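Local coordinates for flavin-nucleotide-binding protein (Azotobacter vinelandii, PDB 6RK0) that binds FAD and heme b and probably works as a low-potential terminal oxidase associated with the iron-only nitrogenase, at residues W145-P150 / P214-I219. Residues are numbered along the deposited sequence; the frame is centred on the assembly and turned at random.
Sequences WERLRP and PMPEDI
Arg147 and Pro216 mark the closest backbone approach between 145-150 and 214-219, yet their CA atoms stay 9.1 Å apart, a gap bridged by side chains. Arg147 supplies all the contacts from its segment, meeting Pro216 and Asp218. Its CG stands beside the backbone N and anti to the carbonyl carbon (chi1 -54°), and the chain then runs extended through CD to NE, which carries the guanidinium across to the other segment. On the way it slides past the Pro216 ring in the opposite direction, with Arg147 CD 3.5 Å from Pro216 CG. Pro216 CB sits over one face of the Arg147 guanidinium, 3.7 Å above its plane and offset toward the rim, so the apolar ring borders both the aliphatic arm and the flat cation. At the edge, a little tilted from the guanidinium plane, Arg147 NH2 donates to Asp218 OD2 at 2.8 Å in a salt bridge. The N-H...O angle of 146° shows a bent bond, and OD2 is met on its anti side, somewhat out of the carboxylate plane; with the two group planes 50° apart, this is a single-point grip rather than a paired, coplanar one. Arg147 NH1 turns instead to Glu144 and to the carbonyl of Pro142, while Asp218 OD1 pairs with Lys221, and the ion pair thus belongs to a small charge network. Cutting Arg147 back to an alanine is likely to leave Asp218 OD2 without this cationic mate and the Pro216 ring without the arm packed along it. The side chain of Arg147 lies about 12 Å from a bound heme. The contact lies at the surface and ties the loop between helices 126-140 and 153-157 to the segment after strand 204-205, which enters a 3-10 turn at Glu217.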
ATOM      1  N   TRP A 145     -20.544   4.299  15.818  1.00 15.69           N
ATOM      2  CA  TRP A 145     -21.402   3.119  15.682  1.00 16.49           C
ATOM      3  C   TRP A 145     -22.798   3.381  16.244  1.00 18.15           C
ATOM      4  O   TRP A 145     -23.817   3.000  15.645  1.00 18.61           O
ATOM      5  CB  TRP A 145     -20.740   1.945  16.381  1.00 17.74           C
ATOM      6  CG  TRP A 145     -21.527   0.651  16.376  1.00 18.53           C
ATOM      7  CD1 TRP A 145     -22.519   0.278  17.250  1.00 22.94           C
ATOM      8  CD2 TRP A 145     -21.348  -0.464  15.470  1.00 16.43           C
ATOM      9  NE1 TRP A 145     -22.952  -0.977  16.936  1.00 22.36           N
ATOM     10  CE2 TRP A 145     -22.260  -1.447  15.843  1.00 20.33           C
ATOM     11  CE3 TRP A 145     -20.520  -0.709  14.375  1.00 14.28           C
ATOM     12  CZ2 TRP A 145     -22.333  -2.676  15.192  1.00 21.95           C
ATOM     13  CZ3 TRP A 145     -20.587  -1.927  13.711  1.00 16.63           C
ATOM     14  CH2 TRP A 145     -21.490  -2.902  14.127  1.00 20.24           C
ATOM     15  N   GLU A 146     -22.854   4.053  17.406  1.00 19.82           N
ATOM     16  CA  GLU A 146     -24.084   4.398  18.106  1.00 23.78           C
ATOM     17  C   GLU A 146     -25.006   5.300  17.309  1.00 17.15           C
ATOM     18  O   GLU A 146     -26.210   5.334  17.614  1.00 15.92           O
ATOM     19  CB  GLU A 146     -23.688   5.145  19.408  1.00 40.39           C
ATOM     20  CG  GLU A 146     -24.668   6.280  19.891  1.00 52.94           C
ATOM     21  CD  GLU A 146     -24.572   6.642  21.385  1.00 49.64           C
ATOM     22  OE1 GLU A 146     -23.521   6.398  22.012  1.00 35.90           O
ATOM     23  OE2 GLU A 146     -25.572   7.160  21.942  1.00 85.86           O
ATOM     24  N   ARG A 147     -24.432   6.125  16.416  1.00 15.10           N
ATOM     25  CA  ARG A 147     -25.194   7.076  15.615  1.00 14.20           C
ATOM     26  C   ARG A 147     -25.941   6.421  14.459  1.00 12.48           C
ATOM     27  O   ARG A 147     -26.851   7.028  13.885  1.00 12.35           O
ATOM     28  CB  ARG A 147     -24.302   8.204  15.060  1.00 14.85           C
ATOM     29  CG  ARG A 147     -23.466   8.973  16.115  1.00 15.91           C
ATOM     30  CD  ARG A 147     -22.624  10.085  15.525  1.00 17.60           C
ATOM     31  NE  ARG A 147     -21.909  10.686  16.630  1.00 19.07           N
ATOM     32  CZ  ARG A 147     -20.595  10.563  16.879  1.00 19.50           C
ATOM     33  NH1 ARG A 147     -19.755   9.924  16.053  1.00 18.28           N
ATOM     34  NH2 ARG A 147     -20.110  11.112  17.977  1.00 22.86           N
ATOM     35  N   LEU A 148     -25.548   5.219  14.065  1.00 11.76           N
ATOM     36  CA  LEU A 148     -25.961   4.622  12.797  1.00 10.99           C
ATOM     37  C   LEU A 148     -27.302   3.921  12.930  1.00 10.80           C
ATOM     38  O   LEU A 148     -27.783   3.606  14.026  1.00 11.28           O
ATOM     39  CB  LEU A 148     -24.898   3.644  12.300  1.00 11.08           C
ATOM     40  CG  LEU A 148     -23.515   4.259  12.190  1.00 11.01           C
ATOM     41  CD1 LEU A 148     -22.479   3.177  11.800  1.00 11.69           C
ATOM     42  CD2 LEU A 148     -23.478   5.406  11.214  1.00 11.24           C
ATOM     43  N   ARG A 149     -27.899   3.632  11.789  1.00 10.97           N
ATOM     44  CA  ARG A 149     -29.100   2.804  11.736  1.00 11.35           C
ATOM     45  C   ARG A 149     -28.761   1.471  12.401  1.00 11.18           C
ATOM     46  O   ARG A 149     -27.807   0.804  11.966  1.00 10.83           O
ATOM     47  CB  ARG A 149     -29.586   2.605  10.298  1.00 11.43           C
ATOM     48  CG  ARG A 149     -30.930   1.894  10.163  1.00 12.03           C
ATOM     49  CD  ARG A 149     -30.776   0.399  10.104  1.00 12.12           C
ATOM     50  NE  ARG A 149     -30.214  -0.018   8.813  1.00 12.22           N
ATOM     51  CZ  ARG A 149     -29.384  -1.039   8.602  1.00 11.89           C
ATOM     52  NH1 ARG A 149     -29.045  -1.347   7.351  1.00 12.45           N
ATOM     53  NH2 ARG A 149     -28.879  -1.781   9.582  1.00 11.89           N
ATOM     54  N   PRO A 150     -29.483   1.038  13.431  1.00 12.48           N
ATOM     55  CA  PRO A 150     -29.009  -0.123  14.195  1.00 13.51           C
ATOM     56  C   PRO A 150     -28.775  -1.355  13.323  1.00 12.61           C
ATOM     57  O   PRO A 150     -29.582  -1.704  12.456  1.00 12.44           O
ATOM     58  CB  PRO A 150     -30.105  -0.319  15.247  1.00 15.58           C
ATOM     59  CG  PRO A 150     -30.564   1.108  15.514  1.00 16.46           C
ATOM     60  CD  PRO A 150     -30.553   1.767  14.147  1.00 14.83           C
ATOM     61  N   PRO A 214     -27.071  17.254  11.469  1.00 19.19           N
ATOM     62  CA  PRO A 214     -25.739  17.856  11.336  1.00 20.37           C
ATOM     63  C   PRO A 214     -24.628  16.816  11.353  1.00 18.60           C
ATOM     64  O   PRO A 214     -24.789  15.689  11.820  1.00 17.98           O
ATOM     65  CB  PRO A 214     -25.638  18.733  12.585  1.00 24.64           C
ATOM     66  CG  PRO A 214     -26.477  18.013  13.578  1.00 25.67           C
ATOM     67  CD  PRO A 214     -27.646  17.486  12.810  1.00 21.31           C
ATOM     68  N   MET A 215     -23.479  17.240  10.856  1.00 18.83           N
ATOM     69  CA  MET A 215     -22.301  16.374  10.877  1.00 18.15           C
ATOM     70  C   MET A 215     -21.767  16.276  12.297  1.00 18.39           C
ATOM     71  O   MET A 215     -21.484  17.309  12.925  1.00 20.65           O
ATOM     72  CB  MET A 215     -21.223  16.957  10.000  1.00 18.19           C
ATOM     73  CG  MET A 215     -19.984  16.041   9.960  1.00 18.71           C
ATOM     74  SD  MET A 215     -18.585  16.760   9.097  1.00 20.97           S
ATOM     75  CE  MET A 215     -17.954  17.856  10.373  1.00 24.58           C
ATOM     76  N   PRO A 216     -21.569  15.071  12.828  1.00 18.02           N
ATOM     77  CA  PRO A 216     -20.910  14.966  14.139  1.00 18.92           C
ATOM     78  C   PRO A 216     -19.507  15.557  14.081  1.00 20.14           C
ATOM     79  O   PRO A 216     -18.735  15.294  13.153  1.00 20.50           O
ATOM     80  CB  PRO A 216     -20.834  13.454  14.379  1.00 18.95           C
ATOM     81  CG  PRO A 216     -21.933  12.876  13.537  1.00 19.25           C
ATOM     82  CD  PRO A 216     -22.031  13.760  12.317  1.00 18.20           C
ATOM     83  N   GLU A 217     -19.136  16.313  15.114  1.00 20.30           N
ATOM     84  CA  GLU A 217     -17.785  16.865  15.155  1.00 21.07           C
ATOM     85  C   GLU A 217     -16.736  15.762  15.167  1.00 20.34           C
ATOM     86  O   GLU A 217     -15.617  15.966  14.692  1.00 20.61           O
ATOM     87  CB  GLU A 217     -17.634  17.782  16.374  1.00 25.93           C
ATOM     88  CG  GLU A 217     -18.479  19.045  16.300  1.00 36.12           C
ATOM     89  CD  GLU A 217     -18.262  19.957  17.493  1.00 50.90           C
ATOM     90  OE1 GLU A 217     -17.406  19.621  18.343  1.00 57.66           O
ATOM     91  OE2 GLU A 217     -18.943  21.006  17.579  1.00 69.72           O
ATOM     92  N   ASP A 218     -17.083  14.595  15.702  1.00 19.50           N
ATOM     93  CA  ASP A 218     -16.138  13.487  15.749  1.00 19.99           C
ATOM     94  C   ASP A 218     -15.674  13.033  14.365  1.00 18.52           C
ATOM     95  O   ASP A 218     -14.626  12.394  14.281  1.00 18.80           O
ATOM     96  CB  ASP A 218     -16.719  12.289  16.504  1.00 20.73           C
ATOM     97  CG  ASP A 218     -16.693  12.481  18.005  1.00 23.24           C
ATOM     98  OD1 ASP A 218     -15.776  13.185  18.507  1.00 25.92           O
ATOM     99  OD2 ASP A 218     -17.588  11.946  18.708  1.00 22.68           O
ATOM    100  N   ILE A 219     -16.429  13.317  13.296  1.00 17.69           N
ATOM    101  CA  ILE A 219     -15.946  12.979  11.948  1.00 17.93           C
ATOM    102  C   ILE A 219     -14.586  13.604  11.697  1.00 17.56           C
ATOM    103  O   ILE A 219     -13.745  13.018  10.998  1.00 16.70           O
ATOM    104  CB  ILE A 219     -16.975  13.445  10.880  1.00 19.59           C
ATOM    105  CG1 ILE A 219     -18.385  12.844  11.022  1.00 24.84           C
ATOM    106  CG2 ILE A 219     -16.467  13.177   9.476  1.00 18.68           C
ATOM    107  CD1 ILE A 219     -18.473  11.426  11.195  1.00 29.71           C
TER